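Local coordinates for protein AlkZ (PDB 5UUJ) that belongs to the AlkZ-like DNA glycosylase family, a group of the helix-turn-helix clan, and comes from Streptomyces sahachiroi, at residues 10-15 with 272-278; 76-81 with 94-98; 131-137 with 186-192; 323-329 with 343-349. One frame throughout, in Å; residues are numbered along the deposited sequence.

The four contacts fall into two touching pairs. Contacts 2 and 3, with centres about 18 Å apart, meet where the Trp-77 ring packs against that of Phe-187, CH2 to CE1 at 3.5 Å, bringing strand 74-77 against strand 186-188. Contacts 1 and 4 also have centres about 18 Å apart; Cys-278 SG lies 3.4 Å from Gly-325 N, bringing the chain after helix 269-274 to the hairpin turn of 323-326, and Phe-13 CD2 of helix 9-19 lies 3.6 Å from Asp-324 O. Contacts 1 and 3 lie on opposite sides of the chain's centre, their centres about 44 Å apart. Contacts 2 and 3 are both nested in the long loop that contact 1 closes, whereas contact 4 follows it in sequence.

Contact 1: residues 10-15 with 272-278; sequences RQVFAW and LAATAPC
Arg-10 and Cys-278 hold each other at three points. Cys-278 N donates to Arg-10 O at 2.7 Å, coming from above the carbonyl plane, while the helical bond from Ala-14 N reaches the same oxygen from the opposite face. In return Cys-278 O is gripped side-on by the guanidinium: Arg-10 NE lies 3.0 Å and Arg-10 NH2 2.8 Å from it, with the oxygen close to the guanidinium plane. A bend at chi3 (69°) turns the arginine back onto this carbonyl, and its NH2 also has a long, weak ion pair with Asp-324. The arrangement ties helix 9-19, near the N terminus, to the end of helix 269-274 and the extended chain that follows it, 257 residues further on. Gln-11 serves that helix end: its NE2 donates to Thr-275 O at 2.9 Å, nearly straight (161°) and in the carbonyl plane, and more weakly to Ala-273 O. Beyond the polar row, Leu-272 CD1 sits 3.8 Å from Trp-15 CB, and Leu-272 CB lies over a face of the indole. Trp-15 NE1 and Thr-275 OG1 both turn to Glu-271, to its carboxylate and its backbone carbonyl respectively. Ala-14 CB meets Thr-275 CG2 at 3.6 Å.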
loop_
_atom_site.group_PDB
_atom_site.type_symbol
_atom_site.label_atom_id
_atom_site.label_comp_id
_atom_site.label_asym_id
_atom_site.label_seq_id
_atom_site.Cartn_x
_atom_site.Cartn_y
_atom_site.Cartn_z
ATOM N N ARG A 10 -12.004 -9.104 -17.438
ATOM C CA ARG A 10 -13.056 -9.328 -16.454
ATOM C C ARG A 10 -12.825 -10.627 -15.681
ATOM O O ARG A 10 -13.252 -10.748 -14.538
ATOM C CB ARG A 10 -14.426 -9.327 -17.127
ATOM C CG ARG A 10 -14.910 -7.920 -17.445
ATOM C CD ARG A 10 -16.261 -7.902 -18.128
ATOM N NE ARG A 10 -17.338 -8.321 -17.238
ATOM C CZ ARG A 10 -18.630 -8.212 -17.528
ATOM N NH1 ARG A 10 -19.015 -7.690 -18.686
ATOM N NH2 ARG A 10 -19.542 -8.619 -16.658
ATOM N N GLN A 11 -12.142 -11.589 -16.293
ATOM C CA GLN A 11 -11.648 -12.739 -15.541
ATOM C C GLN A 11 -10.625 -12.282 -14.507
ATOM O O GLN A 11 -10.719 -12.632 -13.332
ATOM C CB GLN A 11 -11.017 -13.779 -16.462
ATOM C CG GLN A 11 -12.006 -14.674 -17.172
ATOM C CD GLN A 11 -11.325 -15.840 -17.857
ATOM O OE1 GLN A 11 -10.520 -15.653 -18.773
ATOM N NE2 GLN A 11 -11.633 -17.053 -17.407
ATOM N N VAL A 12 -9.650 -11.495 -14.959
ATOM C CA VAL A 12 -8.591 -10.997 -14.090
ATOM C C VAL A 12 -9.171 -10.192 -12.927
ATOM O O VAL A 12 -8.757 -10.366 -11.783
ATOM C CB VAL A 12 -7.580 -10.131 -14.882
ATOM C CG1 VAL A 12 -6.630 -9.378 -13.947
ATOM C CG2 VAL A 12 -6.785 -11.003 -15.849
ATOM N N PHE A 13 -10.137 -9.326 -13.216
ATOM C CA PHE A 13 -10.737 -8.487 -12.182
ATOM C C PHE A 13 -11.414 -9.335 -11.111
ATOM O O PHE A 13 -11.253 -9.085 -9.914
ATOM C CB PHE A 13 -11.754 -7.516 -12.787
ATOM C CG PHE A 13 -11.163 -6.538 -13.761
ATOM C CD1 PHE A 13 -9.833 -6.152 -13.669
ATOM C CD2 PHE A 13 -11.939 -6.005 -14.775
ATOM C CE1 PHE A 13 -9.294 -5.252 -14.566
ATOM C CE2 PHE A 13 -11.403 -5.102 -15.678
ATOM C CZ PHE A 13 -10.080 -4.727 -15.571
ATOM N N ALA A 14 -12.173 -10.335 -11.549
ATOM C CA ALA A 14 -12.859 -11.232 -10.627
ATOM C C ALA A 14 -11.857 -12.003 -9.773
ATOM O O ALA A 14 -12.057 -12.176 -8.570
ATOM C CB ALA A 14 -13.751 -12.194 -11.389
ATOM N N TRP A 15 -10.778 -12.463 -10.398
ATOM C CA TRP A 15 -9.759 -13.223 -9.688
ATOM C C TRP A 15 -9.057 -12.345 -8.656
ATOM O O TRP A 15 -8.853 -12.759 -7.514
ATOM C CB TRP A 15 -8.741 -13.808 -10.666
ATOM C CG TRP A 15 -7.692 -14.626 -9.983
ATOM C CD1 TRP A 15 -7.797 -15.928 -9.589
ATOM C CD2 TRP A 15 -6.381 -14.195 -9.599
ATOM N NE1 TRP A 15 -6.635 -16.333 -8.983
ATOM C CE2 TRP A 15 -5.748 -15.288 -8.976
ATOM C CE3 TRP A 15 -5.682 -12.992 -9.720
ATOM C CZ2 TRP A 15 -4.450 -15.215 -8.477
ATOM C CZ3 TRP A 15 -4.389 -12.922 -9.224
ATOM C CH2 TRP A 15 -3.788 -14.027 -8.612
ATOM N N LEU A 272 -7.125 -18.957 -12.427
ATOM C CA LEU A 272 -7.506 -17.770 -13.184
ATOM C C LEU A 272 -8.344 -18.145 -14.401
ATOM O O LEU A 272 -9.372 -17.523 -14.670
ATOM C CB LEU A 272 -6.262 -16.990 -13.621
ATOM C CG LEU A 272 -6.472 -15.842 -14.614
ATOM C CD1 LEU A 272 -7.411 -14.788 -14.037
ATOM C CD2 LEU A 272 -5.136 -15.220 -15.015
ATOM N N ALA A 273 -7.902 -19.165 -15.127
ATOM C CA ALA A 273 -8.587 -19.601 -16.341
ATOM C C ALA A 273 -10.023 -20.054 -16.064
ATOM O O ALA A 273 -10.890 -19.950 -16.931
ATOM C CB ALA A 273 -7.806 -20.727 -17.010
ATOM N N ALA A 274 -10.265 -20.549 -14.854
ATOM C CA ALA A 274 -11.573 -21.080 -14.485
ATOM C C ALA A 274 -12.468 -20.021 -13.845
ATOM O O ALA A 274 -13.642 -20.275 -13.587
ATOM C CB ALA A 274 -11.409 -22.261 -13.541
ATOM N N THR A 275 -11.917 -18.839 -13.583
ATOM C CA THR A 275 -12.679 -17.776 -12.931
ATOM C C THR A 275 -13.672 -17.146 -13.903
ATOM O O THR A 275 -13.317 -16.802 -15.030
ATOM C CB THR A 275 -11.751 -16.682 -12.362
ATOM O OG1 THR A 275 -10.819 -17.272 -11.448
ATOM C CG2 THR A 275 -12.555 -15.607 -11.633
ATOM N N ALA A 276 -14.918 -17.008 -13.458
ATOM C CA ALA A 276 -15.960 -16.404 -14.276
ATOM C C ALA A 276 -15.769 -14.888 -14.347
ATOM O O ALA A 276 -15.336 -14.281 -13.371
ATOM C CB ALA A 276 -17.334 -16.741 -13.723
ATOM N N PRO A 277 -16.087 -14.277 -15.504
ATOM C CA PRO A 277 -15.936 -12.829 -15.687
ATOM C C PRO A 277 -16.583 -12.007 -14.575
ATOM O O PRO A 277 -17.673 -12.333 -14.110
ATOM C CB PRO A 277 -16.637 -12.572 -17.025
ATOM C CG PRO A 277 -16.514 -13.840 -17.761
ATOM C CD PRO A 277 -16.572 -14.933 -16.734
ATOM N N CYS A 278 -15.904 -10.942 -14.163
ATOM C CA CYS A 278 -16.357 -10.113 -13.055
ATOM C C CYS A 278 -17.721 -9.475 -13.327
ATOM O O CYS A 278 -17.954 -8.924 -14.405
ATOM C CB CYS A 278 -15.323 -9.019 -12.765
ATOM S SG CYS A 278 -15.620 -8.064 -11.253
#

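Contact 2: residues 76-81 with 94-98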
loop_
_atom_site.group_PDB
_atom_site.type_symbol
_atom_site.label_atom_id
_atom_site.label_comp_id
_atom_site.label_asym_id
_atom_site.label_seq_id
_atom_site.Cartn_x
_atom_site.Cartn_y
_atom_site.Cartn_z
ATOM N N THR A 76 5.093 2.031 8.911
ATOM C CA THR A 76 6.369 2.568 8.474
ATOM C C THR A 76 6.298 2.950 7.001
ATOM O O THR A 76 5.304 2.684 6.323
ATOM C CB THR A 76 7.515 1.555 8.704
ATOM O OG1 THR A 76 8.778 2.205 8.527
ATOM C CG2 THR A 76 7.407 0.365 7.748
ATOM N N TRP A 77 7.357 3.585 6.514
ATOM C CA TRP A 77 7.422 4.013 5.125
ATOM C C TRP A 77 7.992 2.893 4.272
ATOM O O TRP A 77 9.051 2.349 4.578
ATOM C CB TRP A 77 8.262 5.285 5.003
ATOM C CG TRP A 77 7.628 6.446 5.695
ATOM C CD1 TRP A 77 6.924 7.459 5.114
ATOM C CD2 TRP A 77 7.617 6.705 7.104
ATOM N NE1 TRP A 77 6.481 8.338 6.072
ATOM C CE2 TRP A 77 6.893 7.899 7.303
ATOM C CE3 TRP A 77 8.153 6.047 8.217
ATOM C CZ2 TRP A 77 6.695 8.451 8.566
ATOM C CZ3 TRP A 77 7.953 6.596 9.472
ATOM C CH2 TRP A 77 7.230 7.786 9.636
ATOM N N ALA A 78 7.268 2.545 3.213
ATOM C CA ALA A 78 7.644 1.444 2.341
ATOM C C ALA A 78 7.517 1.858 0.871
ATOM O O ALA A 78 8.244 2.745 0.413
ATOM C CB ALA A 78 6.789 0.216 2.642
HETATM N N MSE A 79 6.598 1.230 0.139
HETATM C CA MSE A 79 6.494 1.432 -1.308
HETATM C C MSE A 79 6.272 2.893 -1.684
HETATM O O MSE A 79 5.414 3.571 -1.114
HETATM C CB MSE A 79 5.364 0.584 -1.889
HETATM C CG MSE A 79 5.777 -0.844 -2.219
HETATM SE SE MSE A 79 6.250 -1.895 -0.639
HETATM C CE MSE A 79 4.508 -1.808 0.243
ATOM N N ARG A 80 7.062 3.362 -2.648
ATOM C CA ARG A 80 6.975 4.734 -3.146
ATOM C C ARG A 80 7.245 5.755 -2.038
ATOM O O ARG A 80 6.940 6.936 -2.183
ATOM C CB ARG A 80 5.602 4.981 -3.783
ATOM C CG ARG A 80 5.226 3.940 -4.836
ATOM C CD ARG A 80 3.845 4.172 -5.434
ATOM N NE ARG A 80 2.793 4.202 -4.417
ATOM C CZ ARG A 80 2.241 3.128 -3.856
ATOM N NH1 ARG A 80 2.635 1.904 -4.189
ATOM N NH2 ARG A 80 1.289 3.282 -2.946
ATOM N N GLY A 81 7.822 5.291 -0.935
ATOM C CA GLY A 81 8.158 6.159 0.178
ATOM C C GLY A 81 6.975 6.591 1.028
ATOM O O GLY A 81 7.125 7.446 1.898
ATOM N N TYR A 94 10.097 -6.294 1.571
ATOM C CA TYR A 94 9.607 -5.050 0.982
ATOM C C TYR A 94 10.594 -3.912 1.217
ATOM O O TYR A 94 10.929 -3.172 0.293
ATOM C CB TYR A 94 8.247 -4.658 1.556
ATOM C CG TYR A 94 7.135 -5.633 1.263
ATOM C CD1 TYR A 94 6.596 -5.742 -0.011
ATOM C CD2 TYR A 94 6.612 -6.434 2.269
ATOM C CE1 TYR A 94 5.573 -6.635 -0.277
ATOM C CE2 TYR A 94 5.594 -7.324 2.016
ATOM C CZ TYR A 94 5.076 -7.420 0.742
ATOM O OH TYR A 94 4.059 -8.308 0.495
ATOM N N LEU A 95 11.044 -3.777 2.460
ATOM C CA LEU A 95 11.941 -2.693 2.842
ATOM C C LEU A 95 13.302 -2.811 2.158
ATOM O O LEU A 95 13.881 -1.808 1.735
ATOM C CB LEU A 95 12.122 -2.668 4.362
ATOM C CG LEU A 95 10.876 -2.347 5.197
ATOM C CD1 LEU A 95 11.204 -2.427 6.682
ATOM C CD2 LEU A 95 10.314 -0.978 4.861
ATOM N N SER A 96 13.805 -4.038 2.051
ATOM C CA SER A 96 15.085 -4.293 1.397
ATOM C C SER A 96 15.078 -3.803 -0.049
ATOM O O SER A 96 16.058 -3.233 -0.528
ATOM C CB SER A 96 15.417 -5.786 1.437
ATOM O OG SER A 96 16.612 -6.064 0.725
ATOM N N LEU A 97 13.964 -4.020 -0.738
ATOM C CA LEU A 97 13.845 -3.615 -2.131
ATOM C C LEU A 97 13.762 -2.096 -2.265
ATOM O O LEU A 97 14.219 -1.534 -3.259
ATOM C CB LEU A 97 12.621 -4.273 -2.774
ATOM C CG LEU A 97 12.925 -5.379 -3.787
ATOM C CD1 LEU A 97 13.767 -6.480 -3.166
ATOM C CD2 LEU A 97 11.635 -5.948 -4.359
HETATM N N MSE A 98 13.187 -1.432 -1.267
HETATM C CA MSE A 98 13.118 0.026 -1.276
HETATM C C MSE A 98 14.504 0.627 -1.042
HETATM O O MSE A 98 14.885 1.594 -1.694
HETATM C CB MSE A 98 12.138 0.543 -0.216
HETATM C CG MSE A 98 10.689 0.110 -0.411
HETATM SE SE MSE A 98 10.014 0.403 -2.221
HETATM C CE MSE A 98 10.461 2.295 -2.416
#
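Met-98 and Met-79, both modelled as selenomethionine, make much of the contact, which is one of packing. In the first group, side chain meets backbone. The Met-98 chain, bent at chi2 (-49°) and chi3 (-53°), curls against the backbone of 78-80, so that its CE comes 3.6 Å from Ala-78 O and as close to Arg-80 N, while its SE lies 3.8 Å from Met-79 CA. Leu-95, about one turn earlier in the helix, rests CD2 on Trp-77 O at 3.6 Å. Ala-78 O has its polar partners elsewhere, accepting from Gly-81 N and from Trp-171 NE1; Arg-80 and Leu-231 are joined by a backbone hydrogen bond. Strand 74-77 belongs to a three-stranded antiparallel sheet, and the contact sets the turn between it and strand 83-86 against helix 91-100, which follows that strand. The second group is Met-aromatic. Met-79 SE approaches the Tyr-94 ring obliquely, 4.9 Å from its centroid and 55° off the normal, with CD1 of Tyr-94 its nearest ring atom. Purely apolar pairs form the third: the two selenomethionines meet through Met-79 CG and Met-98 SE at 4.4 Å, and Leu-95 CD2 stands 4.3 Å from Ala-78 CB. Helix 224-232 packs on both selenomethionines through Leu-231.

Contact 3: residues 131-137 with 186-192; sequences LDGVVLT and TFTLPAS
Leu-136 and Phe-187 form an antiparallel hydrogen-bonded pair, joining edge strand 136-137 to the central strand of a small three-stranded sheet. Both bonds are fairly straight, 169° for Leu-136 N to Phe-187 O, and the one from Phe-187 N to Leu-136 O is short, 2.6 Å. The packed side continues with Leu-131, whose CD1 lies 4.0 Å from Phe-187 CB; the Phe-187 ring itself meets Trp-162 and Trp-77. Leu-131 starts a type II turn, and its carbonyl is held from opposite faces by Val-134 N and Leu-189 N. Val-135, though exposed, packs closely, CG1 3.3 Å from Thr-186 CB. Elsewhere toward solvent the contact thins: Asp-132 rests its CB and carboxylate against Leu-189 CD2, and Gly-133 N gives only a weak bond to Ser-192 OG, which in turn donates to Leu-189 O. On the buried strand, Thr-188 carries its hydroxyl anti to the backbone N (chi1 -164°), from where OG1 donates to Val-134 O at 2.7 Å, from above the carbonyl plane.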
loop_
_atom_site.group_PDB
_atom_site.type_symbol
_atom_site.label_atom_id
_atom_site.label_comp_id
_atom_site.label_asym_id
_atom_site.label_seq_id
_atom_site.Cartn_x
_atom_site.Cartn_y
_atom_site.Cartn_z
ATOM N N LEU A 131 16.878 4.497 19.457
ATOM C CA LEU A 131 15.509 3.987 19.505
ATOM C C LEU A 131 15.404 2.536 19.984
ATOM O O LEU A 131 14.304 2.000 20.098
ATOM C CB LEU A 131 14.861 4.107 18.125
ATOM C CG LEU A 131 14.650 5.523 17.585
ATOM C CD1 LEU A 131 13.911 5.459 16.262
ATOM C CD2 LEU A 131 13.895 6.401 18.576
ATOM N N ASP A 132 16.536 1.904 20.266
ATOM C CA ASP A 132 16.528 0.523 20.733
ATOM C C ASP A 132 15.812 0.431 22.080
ATOM O O ASP A 132 16.370 0.797 23.114
ATOM C CB ASP A 132 17.955 -0.018 20.848
ATOM C CG ASP A 132 17.998 -1.516 21.090
ATOM O OD1 ASP A 132 19.041 -2.134 20.793
ATOM O OD2 ASP A 132 16.996 -2.082 21.571
ATOM N N GLY A 133 14.576 -0.059 22.055
ATOM C CA GLY A 133 13.791 -0.226 23.266
ATOM C C GLY A 133 13.343 1.104 23.841
ATOM O O GLY A 133 13.057 1.212 25.037
ATOM N N VAL A 134 13.281 2.113 22.977
ATOM C CA VAL A 134 12.946 3.476 23.376
ATOM C C VAL A 134 11.948 4.085 22.393
ATOM O O VAL A 134 12.064 3.899 21.181
ATOM C CB VAL A 134 14.203 4.364 23.445
ATOM C CG1 VAL A 134 13.847 5.775 23.894
ATOM C CG2 VAL A 134 15.232 3.754 24.383
ATOM N N VAL A 135 10.975 4.816 22.930
ATOM C CA VAL A 135 9.937 5.454 22.128
ATOM C C VAL A 135 10.047 6.974 22.243
ATOM O O VAL A 135 9.975 7.524 23.340
ATOM C CB VAL A 135 8.532 4.994 22.575
ATOM C CG1 VAL A 135 7.452 5.643 21.722
ATOM C CG2 VAL A 135 8.423 3.480 22.496
ATOM N N LEU A 136 10.217 7.645 21.105
ATOM C CA LEU A 136 10.420 9.093 21.080
ATOM C C LEU A 136 9.582 9.770 20.007
ATOM O O LEU A 136 9.359 9.211 18.932
ATOM C CB LEU A 136 11.894 9.429 20.838
ATOM C CG LEU A 136 12.929 8.917 21.838
ATOM C CD1 LEU A 136 14.328 9.241 21.340
ATOM C CD2 LEU A 136 12.701 9.514 23.214
ATOM N N THR A 137 9.130 10.985 20.299
ATOM C CA THR A 137 8.508 11.826 19.286
ATOM C C THR A 137 9.578 12.272 18.294
ATOM O O THR A 137 10.766 12.027 18.507
ATOM C CB THR A 137 7.828 13.064 19.901
ATOM O OG1 THR A 137 8.818 13.909 20.500
ATOM C CG2 THR A 137 6.812 12.657 20.957
ATOM N N THR A 186 5.085 8.742 17.469
ATOM C CA THR A 186 6.362 8.355 18.060
ATOM C C THR A 186 7.124 7.429 17.125
ATOM O O THR A 186 6.540 6.824 16.226
ATOM C CB THR A 186 6.180 7.635 19.406
ATOM O OG1 THR A 186 5.511 6.386 19.197
ATOM C CG2 THR A 186 5.381 8.491 20.377
ATOM N N PHE A 187 8.429 7.321 17.356
ATOM C CA PHE A 187 9.293 6.442 16.577
ATOM C C PHE A 187 9.995 5.451 17.496
ATOM O O PHE A 187 10.260 5.755 18.659
ATOM C CB PHE A 187 10.334 7.250 15.800
ATOM C CG PHE A 187 9.747 8.180 14.780
ATOM C CD1 PHE A 187 9.445 7.730 13.508
ATOM C CD2 PHE A 187 9.501 9.506 15.092
ATOM C CE1 PHE A 187 8.909 8.583 12.565
ATOM C CE2 PHE A 187 8.962 10.363 14.152
ATOM C CZ PHE A 187 8.666 9.898 12.887
ATOM N N THR A 188 10.301 4.266 16.972
ATOM C CA THR A 188 11.067 3.285 17.728
ATOM C C THR A 188 11.760 2.294 16.790
ATOM O O THR A 188 11.538 2.311 15.579
ATOM C CB THR A 188 10.169 2.524 18.736
ATOM O OG1 THR A 188 10.989 1.860 19.703
ATOM C CG2 THR A 188 9.270 1.509 18.031
ATOM N N LEU A 189 12.614 1.450 17.362
ATOM C CA LEU A 189 13.347 0.443 16.599
ATOM C C LEU A 189 12.472 -0.792 16.362
ATOM O O LEU A 189 11.961 -1.375 17.323
ATOM C CB LEU A 189 14.626 0.047 17.340
ATOM C CG LEU A 189 15.584 -0.893 16.610
ATOM C CD1 LEU A 189 16.293 -0.159 15.477
ATOM C CD2 LEU A 189 16.588 -1.482 17.581
ATOM N N PRO A 190 12.286 -1.191 15.089
ATOM C CA PRO A 190 11.484 -2.383 14.779
ATOM C C PRO A 190 11.933 -3.636 15.537
ATOM O O PRO A 190 11.094 -4.406 16.014
ATOM C CB PRO A 190 11.692 -2.556 13.271
ATOM C CG PRO A 190 11.942 -1.172 12.776
ATOM C CD PRO A 190 12.708 -0.484 13.863
ATOM N N ALA A 191 13.242 -3.823 15.659
ATOM C CA ALA A 191 13.785 -5.000 16.330
ATOM C C ALA A 191 13.343 -5.084 17.792
ATOM O O ALA A 191 12.977 -6.155 18.267
ATOM C CB ALA A 191 15.303 -4.998 16.241
ATOM N N SER A 192 13.366 -3.961 18.503
ATOM C CA SER A 192 13.029 -3.967 19.924
ATOM C C SER A 192 11.518 -4.031 20.153
ATOM O O SER A 192 11.062 -4.585 21.152
ATOM C CB SER A 192 13.613 -2.732 20.626
ATOM O OG SER A 192 12.970 -1.539 20.211
#

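Contact 4: residues 323-329 with 343-349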
loop_
_atom_site.group_PDB
_atom_site.type_symbol
_atom_site.label_atom_id
_atom_site.label_comp_id
_atom_site.label_asym_id
_atom_site.label_seq_id
_atom_site.Cartn_x
_atom_site.Cartn_y
_atom_site.Cartn_z
ATOM N N LYS A 323 -17.591 -1.273 -11.023
ATOM C CA LYS A 323 -18.616 -2.094 -11.662
ATOM C C LYS A 323 -17.973 -3.051 -12.658
ATOM O O LYS A 323 -17.292 -2.626 -13.590
ATOM C CB LYS A 323 -19.658 -1.222 -12.367
ATOM C CG LYS A 323 -20.718 -2.028 -13.115
ATOM C CD LYS A 323 -21.908 -1.175 -13.515
ATOM C CE LYS A 323 -23.005 -2.017 -14.158
ATOM N NZ LYS A 323 -22.572 -2.631 -15.446
ATOM N N ASP A 324 -18.203 -4.344 -12.451
ATOM C CA ASP A 324 -17.603 -5.391 -13.271
ATOM C C ASP A 324 -16.078 -5.274 -13.288
ATOM O O ASP A 324 -15.438 -5.618 -14.279
ATOM C CB ASP A 324 -18.151 -5.344 -14.704
ATOM C CG ASP A 324 -19.669 -5.463 -14.760
ATOM O OD1 ASP A 324 -20.275 -5.908 -13.764
ATOM O OD2 ASP A 324 -20.259 -5.111 -15.804
ATOM N N GLY A 325 -15.508 -4.778 -12.192
ATOM C CA GLY A 325 -14.065 -4.686 -12.041
ATOM C C GLY A 325 -13.452 -3.359 -12.466
ATOM O O GLY A 325 -12.287 -3.097 -12.176
ATOM N N ARG A 326 -14.231 -2.528 -13.156
ATOM C CA ARG A 326 -13.746 -1.245 -13.663
ATOM C C ARG A 326 -14.275 -0.076 -12.839
ATOM O O ARG A 326 -15.407 -0.111 -12.361
ATOM C CB ARG A 326 -14.153 -1.060 -15.127
ATOM C CG ARG A 326 -13.511 -2.046 -16.083
ATOM C CD ARG A 326 -13.923 -1.784 -17.527
ATOM N NE ARG A 326 -13.447 -0.489 -18.016
ATOM C CZ ARG A 326 -14.182 0.621 -18.088
ATOM N NH1 ARG A 326 -15.457 0.626 -17.713
ATOM N NH2 ARG A 326 -13.636 1.738 -18.549
ATOM N N VAL A 327 -13.459 0.965 -12.691
ATOM C CA VAL A 327 -13.887 2.186 -12.012
ATOM C C VAL A 327 -14.846 2.954 -12.918
ATOM O O VAL A 327 -14.498 3.292 -14.047
ATOM C CB VAL A 327 -12.684 3.080 -11.635
ATOM C CG1 VAL A 327 -13.150 4.398 -11.003
ATOM C CG2 VAL A 327 -11.758 2.341 -10.688
ATOM N N VAL A 328 -16.055 3.212 -12.422
ATOM C CA VAL A 328 -17.093 3.868 -13.216
ATOM C C VAL A 328 -17.639 5.124 -12.540
ATOM O O VAL A 328 -18.623 5.710 -13.000
ATOM C CB VAL A 328 -18.272 2.911 -13.497
ATOM C CG1 VAL A 328 -17.836 1.781 -14.417
ATOM C CG2 VAL A 328 -18.840 2.358 -12.199
ATOM N N GLY A 329 -16.998 5.534 -11.450
ATOM C CA GLY A 329 -17.404 6.728 -10.735
ATOM C C GLY A 329 -16.698 6.878 -9.400
ATOM O O GLY A 329 -15.856 6.056 -9.038
ATOM N N PHE A 343 -19.368 8.620 -13.678
ATOM C CA PHE A 343 -18.848 9.336 -14.830
ATOM C C PHE A 343 -19.973 9.535 -15.846
ATOM O O PHE A 343 -20.963 8.804 -15.821
ATOM C CB PHE A 343 -17.681 8.572 -15.462
ATOM C CG PHE A 343 -16.551 8.292 -14.511
ATOM C CD1 PHE A 343 -16.240 9.184 -13.495
ATOM C CD2 PHE A 343 -15.800 7.135 -14.633
ATOM C CE1 PHE A 343 -15.198 8.926 -12.620
ATOM C CE2 PHE A 343 -14.757 6.872 -13.761
ATOM C CZ PHE A 343 -14.456 7.768 -12.753
ATOM N N PRO A 344 -19.825 10.528 -16.738
ATOM C CA PRO A 344 -20.858 10.835 -17.737
ATOM C C PRO A 344 -21.305 9.636 -18.574
ATOM O O PRO A 344 -22.505 9.470 -18.792
ATOM C CB PRO A 344 -20.175 11.883 -18.623
ATOM C CG PRO A 344 -19.213 12.558 -17.724
ATOM C CD PRO A 344 -18.711 11.492 -16.793
ATOM N N ASP A 345 -20.361 8.818 -19.028
ATOM C CA ASP A 345 -20.673 7.719 -19.941
ATOM C C ASP A 345 -20.876 6.391 -19.215
ATOM O O ASP A 345 -20.808 5.326 -19.828
ATOM C CB ASP A 345 -19.561 7.570 -20.981
ATOM C CG ASP A 345 -18.248 7.118 -20.371
ATOM O OD1 ASP A 345 -18.035 7.358 -19.163
ATOM O OD2 ASP A 345 -17.424 6.526 -21.103
ATOM N N THR A 346 -21.128 6.454 -17.912
ATOM C CA THR A 346 -21.298 5.250 -17.106
ATOM C C THR A 346 -22.732 4.736 -17.195
ATOM O O THR A 346 -23.684 5.516 -17.244
ATOM C CB THR A 346 -20.921 5.513 -15.630
ATOM O OG1 THR A 346 -19.503 5.687 -15.525
ATOM C CG2 THR A 346 -21.334 4.360 -14.731
ATOM N N GLU A 347 -22.872 3.414 -17.221
ATOM C CA GLU A 347 -24.177 2.769 -17.293
ATOM C C GLU A 347 -24.986 3.041 -16.029
ATOM O O GLU A 347 -24.417 3.250 -14.960
ATOM C CB GLU A 347 -24.005 1.262 -17.491
ATOM C CG GLU A 347 -25.199 0.575 -18.128
ATOM C CD GLU A 347 -25.134 -0.937 -18.000
ATOM O OE1 GLU A 347 -24.258 -1.554 -18.641
ATOM O OE2 GLU A 347 -25.957 -1.507 -17.252
ATOM N N ARG A 348 -26.311 3.034 -16.152
ATOM C CA ARG A 348 -27.184 3.266 -15.002
ATOM C C ARG A 348 -26.916 2.250 -13.897
ATOM O O ARG A 348 -27.040 1.045 -14.107
ATOM C CB ARG A 348 -28.655 3.204 -15.418
ATOM C CG ARG A 348 -29.400 4.519 -15.258
ATOM C CD ARG A 348 -30.856 4.377 -15.677
ATOM N NE ARG A 348 -31.579 5.648 -15.623
ATOM C CZ ARG A 348 -32.848 5.804 -15.992
ATOM N NH1 ARG A 348 -33.548 4.772 -16.448
ATOM N NH2 ARG A 348 -33.422 6.997 -15.907
ATOM N N LEU A 349 -26.547 2.747 -12.720
ATOM C CA LEU A 349 -26.232 1.884 -11.587
ATOM C C LEU A 349 -27.512 1.390 -10.910
ATOM O O LEU A 349 -28.350 2.202 -10.520
ATOM C CB LEU A 349 -25.364 2.631 -10.574
ATOM C CG LEU A 349 -24.119 3.324 -11.138
ATOM C CD1 LEU A 349 -23.376 4.070 -10.043
ATOM C CD2 LEU A 349 -23.199 2.323 -11.818
#
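A beta hairpin, turning through the type I' turn of 323-326, is clasped here by the loop 343-349 that leaves strand 337-342 for helix 351-365, beside inner strands of the five-stranded mixed sheet. The clasp centres on Val-328 O, which takes two bonds: Phe-343 N at 3.1 Å and almost straight (172°), and Thr-346 OG1 at 2.7 Å. Thr-346 ends the type I turn that opens at Phe-343, so a single turn delivers both donors. Its OG1 stands anti to the carbonyl carbon (chi1 -70°), which leaves CG2 to press on Val-328 CB at 3.6 Å. The Phe-343 ring lies flat on the backbone of the strand: Gly-329 CA sits 3.7 Å from the centroid and 14° off the normal, a CH-pi contact, with Val-328 C and Gly-329 N over the same face nearer the rim. Val-327 CG1 adds a touch at Phe-343 CZ, and His-306 stacks on this phenylalanine. Farther out, the extended Lys-323 chain passes Leu-349, CD to CD2 at 4.1 Å, and bends at its end to put NZ between Asp-324 OD2, at 3.4 Å, and Glu-347 OE1, at 3.8 Å. Both ion pairs are loose, and Asp-324 also has Gly-280 N and, weakly, Arg-10, so the lysine would be expected only to temper the two carboxylates; the firmer hold is the Val-328 carbonyl oxygen, which accepts two hydrogen bonds.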